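Local atomic coordinates of methoxy mycolic acid synthase 2 (Mycobacterium tuberculosis, PDB entry 1TPY), a protein that converts a double bond of mycolic acids into a cis cyclopropane ring, using a methylene group taken from S-adenosyl-L-methionine. Residues T78-I83 with K105-M110; P206-V211 with D279-T284. All blocks are in the same frame, centred on the assembly; numbering follows the deposited sequence.

Contact 1 of 2, residues T78-I83 with K105-M110; sequences TMRRAI and KSFDEM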
loop_
_atom_site.group_PDB
_atom_site.type_symbol
_atom_site.label_atom_id
_atom_site.label_comp_id
_atom_site.label_asym_id
_atom_site.label_seq_id
_atom_site.Cartn_x
_atom_site.Cartn_y
_atom_site.Cartn_z
ATOM N N THR A 78 7.656 7.092 -1.411
ATOM C CA THR A 78 7.437 6.909 -2.837
ATOM C C THR A 78 7.462 8.240 -3.583
ATOM O O THR A 78 8.149 8.372 -4.595
ATOM C CB THR A 78 6.107 6.178 -3.108
ATOM O OG1 THR A 78 6.154 4.878 -2.509
ATOM C CG2 THR A 78 5.876 6.021 -4.621
ATOM N N MET A 79 6.722 9.231 -3.092
ATOM C CA MET A 79 6.708 10.534 -3.750
ATOM C C MET A 79 8.080 11.184 -3.737
ATOM O O MET A 79 8.543 11.673 -4.761
ATOM C CB MET A 79 5.691 11.473 -3.095
ATOM C CG MET A 79 4.249 11.083 -3.359
ATOM S SD MET A 79 3.091 12.274 -2.709
ATOM C CE MET A 79 3.369 12.062 -0.915
ATOM N N ARG A 80 8.731 11.195 -2.579
ATOM C CA ARG A 80 10.053 11.793 -2.486
ATOM C C ARG A 80 11.012 11.123 -3.464
ATOM O O ARG A 80 11.847 11.790 -4.076
ATOM C CB ARG A 80 10.594 11.685 -1.059
ATOM C CG ARG A 80 9.821 12.526 -0.042
ATOM C CD ARG A 80 10.618 12.687 1.252
ATOM N NE ARG A 80 10.886 11.408 1.914
ATOM C CZ ARG A 80 10.026 10.765 2.698
ATOM N NH1 ARG A 80 8.823 11.275 2.943
ATOM N NH2 ARG A 80 10.367 9.600 3.232
ATOM N N ARG A 81 10.889 9.806 -3.616
ATOM C CA ARG A 81 11.751 9.063 -4.539
ATOM C C ARG A 81 11.402 9.397 -5.987
ATOM O O ARG A 81 12.274 9.449 -6.857
ATOM C CB ARG A 81 11.592 7.556 -4.319
ATOM C CG ARG A 81 12.380 6.679 -5.297
ATOM C CD ARG A 81 13.893 6.776 -5.084
ATOM N NE ARG A 81 14.611 5.777 -5.877
ATOM C CZ ARG A 81 15.935 5.682 -5.955
ATOM N NH1 ARG A 81 16.709 6.527 -5.284
ATOM N NH2 ARG A 81 16.489 4.734 -6.706
ATOM N N ALA A 82 10.121 9.626 -6.245
ATOM C CA ALA A 82 9.673 9.952 -7.595
ATOM C C ALA A 82 10.259 11.297 -8.040
ATOM O O ALA A 82 10.599 11.485 -9.210
ATOM C CB ALA A 82 8.150 9.991 -7.640
ATOM N N ILE A 83 10.372 12.227 -7.098
ATOM C CA ILE A 83 10.919 13.545 -7.380
ATOM C C ILE A 83 12.382 13.463 -7.787
ATOM O O ILE A 83 12.790 14.024 -8.804
ATOM C CB ILE A 83 10.841 14.455 -6.147
ATOM C CG1 ILE A 83 9.379 14.712 -5.783
ATOM C CG2 ILE A 83 11.595 15.766 -6.417
ATOM C CD1 ILE A 83 9.206 15.569 -4.557
ATOM N N LYS A 105 6.103 17.765 6.543
ATOM C CA LYS A 105 7.378 18.091 7.158
ATOM C C LYS A 105 8.547 17.646 6.267
ATOM O O LYS A 105 9.448 18.438 5.973
ATOM C CB LYS A 105 7.437 17.421 8.535
ATOM C CG LYS A 105 8.747 17.524 9.282
ATOM C CD LYS A 105 8.630 16.802 10.627
ATOM C CE LYS A 105 9.995 16.466 11.232
ATOM N NZ LYS A 105 10.838 17.673 11.442
ATOM N N SER A 106 8.522 16.391 5.820
ATOM C CA SER A 106 9.593 15.873 4.963
ATOM C C SER A 106 9.692 16.669 3.655
ATOM O O SER A 106 10.779 16.857 3.108
ATOM C CB SER A 106 9.359 14.394 4.637
ATOM O OG SER A 106 8.449 14.249 3.556
ATOM N N PHE A 107 8.551 17.124 3.152
ATOM C CA PHE A 107 8.535 17.906 1.922
ATOM C C PHE A 107 9.233 19.244 2.142
ATOM O O PHE A 107 10.024 19.687 1.311
ATOM C CB PHE A 107 7.089 18.126 1.455
ATOM C CG PHE A 107 6.542 17.000 0.614
ATOM C CD1 PHE A 107 5.174 16.874 0.401
ATOM C CD2 PHE A 107 7.399 16.075 0.017
ATOM C CE1 PHE A 107 4.663 15.841 -0.396
ATOM C CE2 PHE A 107 6.901 15.043 -0.779
ATOM C CZ PHE A 107 5.528 14.927 -0.985
ATOM N N ASP A 108 8.942 19.870 3.276
ATOM C CA ASP A 108 9.536 21.152 3.632
ATOM C C ASP A 108 11.054 21.066 3.727
ATOM O O ASP A 108 11.768 21.988 3.328
ATOM C CB ASP A 108 8.963 21.628 4.968
ATOM C CG ASP A 108 7.502 22.031 4.865
ATOM O OD1 ASP A 108 6.836 22.130 5.918
ATOM O OD2 ASP A 108 7.027 22.259 3.732
ATOM N N GLU A 109 11.540 19.949 4.255
ATOM C CA GLU A 109 12.971 19.729 4.422
ATOM C C GLU A 109 13.682 19.378 3.120
ATOM O O GLU A 109 14.903 19.238 3.100
ATOM C CB GLU A 109 13.213 18.620 5.449
ATOM C CG GLU A 109 12.871 19.001 6.882
ATOM C CD GLU A 109 13.130 17.865 7.865
ATOM O OE1 GLU A 109 12.363 16.878 7.854
ATOM O OE2 GLU A 109 14.108 17.957 8.644
ATOM N N MET A 110 12.924 19.228 2.039
ATOM C CA MET A 110 13.508 18.903 0.741
ATOM C C MET A 110 13.926 20.159 0.005
ATOM O O MET A 110 13.227 21.168 0.035
ATOM C CB MET A 110 12.508 18.153 -0.134
ATOM C CG MET A 110 12.265 16.719 0.253
ATOM S SD MET A 110 11.238 15.922 -0.993
ATOM C CE MET A 110 12.507 15.325 -2.136
#
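Phe107 reaches from helix 97-108 toward helix 77-86 and meets three side chains there. Met79 crosses it at about a right angle: its sulfur sits in the ring plane at the edge, with SD 5.3 Å from the Phe107 ring centroid, a Met-aromatic contact. A bend at chi3 (-67°) brings the methyl to the ring, where Met79 CE comes within 3.6 Å of Phe107 CZ. The unbranched, flexible thioether suits this place, since it can put its sulfur at the ring edge and still bring its methyl close. Arg80 contributes its aliphatic part first, CG lying 3.9 Å from Phe107 CE2 and 3.8 Å from Met110 SD. Only past this greasy stem does its chain bend, again at chi3 (-62°), carrying the guanidinium to Ser106. The Arg80 NH1 to Ser106 OG bond is weak, 3.1 Å long and bent to 128° at the hydrogen. The stronger partner of each lies outside the two segments: NH1 also donates to the carbonyl of Trp75, and Ser106 OG is hydrogen-bonded to the carbonyl of Val103, three residues back in its own helix. Beyond the helix end, Met110 points back across the contact and meets Ile83 tip to tip, Met110 CE to Ile83 CD1 at 4.1 Å. Apolar chains thus fill the inner part of the contact, whereas Arg80 and Ser106, both partly exposed, carry its polar margin. Underneath, Met79, Ile83 and Phe107 all rest on Val90 of strand 89-94. Two neighbouring helices packed over parallel strands, each following its own strand, are characteristic of the Rossmann-like fold of S-adenosylmethionine-dependent methyltransferases.

Contact 2 of 2, residues P206-V211 with D279-T284; sequences PTIEMV and DVNQFT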
loop_
_atom_site.group_PDB
_atom_site.type_symbol
_atom_site.label_atom_id
_atom_site.label_comp_id
_atom_site.label_asym_id
_atom_site.label_seq_id
_atom_site.Cartn_x
_atom_site.Cartn_y
_atom_site.Cartn_z
ATOM N N PRO A 206 -8.951 -7.182 -2.663
ATOM C CA PRO A 206 -9.721 -7.669 -3.803
ATOM C C PRO A 206 -9.149 -9.017 -4.230
ATOM O O PRO A 206 -8.119 -9.463 -3.719
ATOM C CB PRO A 206 -9.459 -6.608 -4.857
ATOM C CG PRO A 206 -8.015 -6.294 -4.609
ATOM C CD PRO A 206 -7.969 -6.168 -3.090
ATOM N N THR A 207 -9.837 -9.667 -5.159
ATOM C CA THR A 207 -9.364 -10.916 -5.715
ATOM C C THR A 207 -8.758 -10.428 -7.025
ATOM O O THR A 207 -9.021 -9.297 -7.427
ATOM C CB THR A 207 -10.526 -11.894 -5.991
ATOM O OG1 THR A 207 -9.998 -13.142 -6.440
ATOM C CG2 THR A 207 -11.437 -11.363 -7.057
ATOM N N ILE A 208 -7.951 -11.247 -7.690
ATOM C CA ILE A 208 -7.347 -10.808 -8.944
ATOM C C ILE A 208 -8.390 -10.482 -10.011
ATOM O O ILE A 208 -8.309 -9.441 -10.660
ATOM C CB ILE A 208 -6.351 -11.867 -9.506
ATOM C CG1 ILE A 208 -5.061 -11.860 -8.675
ATOM C CG2 ILE A 208 -6.038 -11.571 -10.975
ATOM C CD1 ILE A 208 -4.102 -13.006 -9.004
ATOM N N GLU A 209 -9.371 -11.360 -10.188
ATOM C CA GLU A 209 -10.402 -11.124 -11.190
ATOM C C GLU A 209 -11.191 -9.846 -10.910
ATOM O O GLU A 209 -11.640 -9.182 -11.838
ATOM C CB GLU A 209 -11.355 -12.326 -11.285
ATOM C CG GLU A 209 -11.959 -12.751 -9.956
ATOM C CD GLU A 209 -12.804 -13.996 -10.080
ATOM O OE1 GLU A 209 -12.522 -14.813 -10.979
ATOM O OE2 GLU A 209 -13.741 -14.169 -9.278
ATOM N N MET A 210 -11.352 -9.495 -9.637
ATOM C CA MET A 210 -12.085 -8.278 -9.286
ATOM C C MET A 210 -11.383 -7.042 -9.839
ATOM O O MET A 210 -12.029 -6.156 -10.397
ATOM C CB MET A 210 -12.227 -8.145 -7.769
ATOM C CG MET A 210 -13.331 -8.993 -7.154
ATOM S SD MET A 210 -13.312 -8.888 -5.338
ATOM C CE MET A 210 -13.404 -7.129 -5.154
ATOM N N VAL A 211 -10.062 -6.984 -9.669
ATOM C CA VAL A 211 -9.268 -5.863 -10.171
ATOM C C VAL A 211 -9.340 -5.810 -11.698
ATOM O O VAL A 211 -9.592 -4.754 -12.279
ATOM C CB VAL A 211 -7.782 -5.989 -9.754
ATOM C CG1 VAL A 211 -6.962 -4.877 -10.401
ATOM C CG2 VAL A 211 -7.655 -5.917 -8.240
ATOM N N ASP A 279 -1.850 -13.239 -1.905
ATOM C CA ASP A 279 -0.874 -12.879 -2.933
ATOM C C ASP A 279 -0.760 -11.350 -2.871
ATOM O O ASP A 279 -1.472 -10.698 -2.108
ATOM C CB ASP A 279 -1.391 -13.332 -4.316
ATOM C CG ASP A 279 -0.335 -13.239 -5.417
ATOM O OD1 ASP A 279 -0.690 -13.468 -6.600
ATOM O OD2 ASP A 279 0.844 -12.952 -5.115
ATOM N N VAL A 280 0.146 -10.786 -3.657
ATOM C CA VAL A 280 0.330 -9.339 -3.716
ATOM C C VAL A 280 0.741 -9.091 -5.161
ATOM O O VAL A 280 1.676 -9.722 -5.665
ATOM C CB VAL A 280 1.433 -8.853 -2.716
ATOM C CG1 VAL A 280 2.780 -9.445 -3.078
ATOM C CG2 VAL A 280 1.499 -7.333 -2.708
ATOM N N ASN A 281 0.036 -8.186 -5.831
ATOM C CA ASN A 281 0.299 -7.919 -7.237
ATOM C C ASN A 281 0.398 -6.465 -7.655
ATOM O O ASN A 281 -0.207 -5.581 -7.045
ATOM C CB ASN A 281 -0.793 -8.566 -8.099
ATOM C CG ASN A 281 -0.738 -10.081 -8.082
ATOM O OD1 ASN A 281 -1.415 -10.738 -7.289
ATOM N ND2 ASN A 281 0.078 -10.642 -8.956
ATOM N N GLN A 282 1.171 -6.232 -8.708
ATOM C CA GLN A 282 1.308 -4.903 -9.279
ATOM C C GLN A 282 0.594 -4.941 -10.632
ATOM O O GLN A 282 0.986 -5.681 -11.544
ATOM C CB GLN A 282 2.781 -4.509 -9.462
ATOM C CG GLN A 282 3.467 -4.131 -8.157
ATOM C CD GLN A 282 4.746 -3.342 -8.352
ATOM O OE1 GLN A 282 5.297 -2.788 -7.397
ATOM N NE2 GLN A 282 5.226 -3.284 -9.583
ATOM N N PHE A 283 -0.476 -4.160 -10.743
ATOM C CA PHE A 283 -1.247 -4.102 -11.977
ATOM C C PHE A 283 -0.936 -2.833 -12.755
ATOM O O PHE A 283 -1.189 -1.721 -12.279
ATOM C CB PHE A 283 -2.741 -4.123 -11.690
ATOM C CG PHE A 283 -3.223 -5.364 -10.996
ATOM C CD1 PHE A 283 -3.132 -5.484 -9.618
ATOM C CD2 PHE A 283 -3.820 -6.390 -11.721
ATOM C CE1 PHE A 283 -3.634 -6.607 -8.963
ATOM C CE2 PHE A 283 -4.325 -7.520 -11.077
ATOM C CZ PHE A 283 -4.230 -7.626 -9.694
ATOM N N THR A 284 -0.387 -2.996 -13.950
ATOM C CA THR A 284 -0.077 -1.852 -14.785
ATOM C C THR A 284 -1.303 -1.636 -15.659
ATOM O O THR A 284 -1.542 -2.397 -16.592
ATOM C CB THR A 284 1.160 -2.115 -15.663
ATOM O OG1 THR A 284 2.289 -2.376 -14.819
ATOM C CG2 THR A 284 1.465 -0.902 -16.532
#
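Asp279 meets helix 208-218 at its first turn, where the methyl end of Ile208 approaches the carboxylate, Ile208 CD1 standing 4.2 Å from Asp279 OD1. This is a van der Waals contact alone. The other oxygen, OD2, takes a weak bond from the backbone N of Val280 at 2.7 Å and is hydrogen-bonded to Ser227 OG on the adjoining strand 221-227, so this buried oxygen has polar partners within the sheet. Val280, next along the strand, projects to the other face, where it touches His167 and Tyr232 and helps line the carbonate pocket. Asn281 turns back toward the helix, and Ile208 crosses its side chain at about a right angle. The extended branch of Ile208, with CG1 beside its backbone N (chi1 -74°), supplies the methyl that reaches both polar residues. Phe283 makes the main apolar contact. Ile208 CG2 stands at the edge of its ring, 4.4 Å from Phe283 CE2. Val211 comes at the ring from the opposite direction and sets CG1 almost exactly over the middle, 3.6 Å from the Phe283 centroid and 6° off the normal, a CH-pi contact. With CG1 anti to the backbone N (chi1 175°), that methyl is the one set over the ring centre; a short branched side chain suits a flat face because CB and CG2 also stay close to the ring. Leu222 and Arg225 of strand 221-227 also touch Phe283. No hydrogen bond joins the two segments. Between them the contact is largely dispersion, with the CH-pi contact of Val211 at its centre, while OD2 of Asp279 is bonded within the sheet.

In the fold
Contacts 1 and 2 lie on opposite sides of the chain's centre, their centres 28 Å apart and their nearest atoms about 9 Å apart, so neither touches the other. Both belong to the layers around one mixed sheet: contact 1 joins two helices over its parallel part, contact 2 sets a helix on the antiparallel strand 278-286. Contact 1 is nearer the cofactor site: the side chain of Met79 is about 8 Å from bound S-adenosyl-L-homocysteine and about 3 Å from that of cofactor-binding Cys73, whereas the side chain of Phe283 is about 14 Å from S-adenosyl-L-homocysteine. The strand of contact 2 also carries Val280 of the carbonate pocket, and the side chain of Asp279 is about 10 Å from the bound cetyl-trimethyl-ammonium.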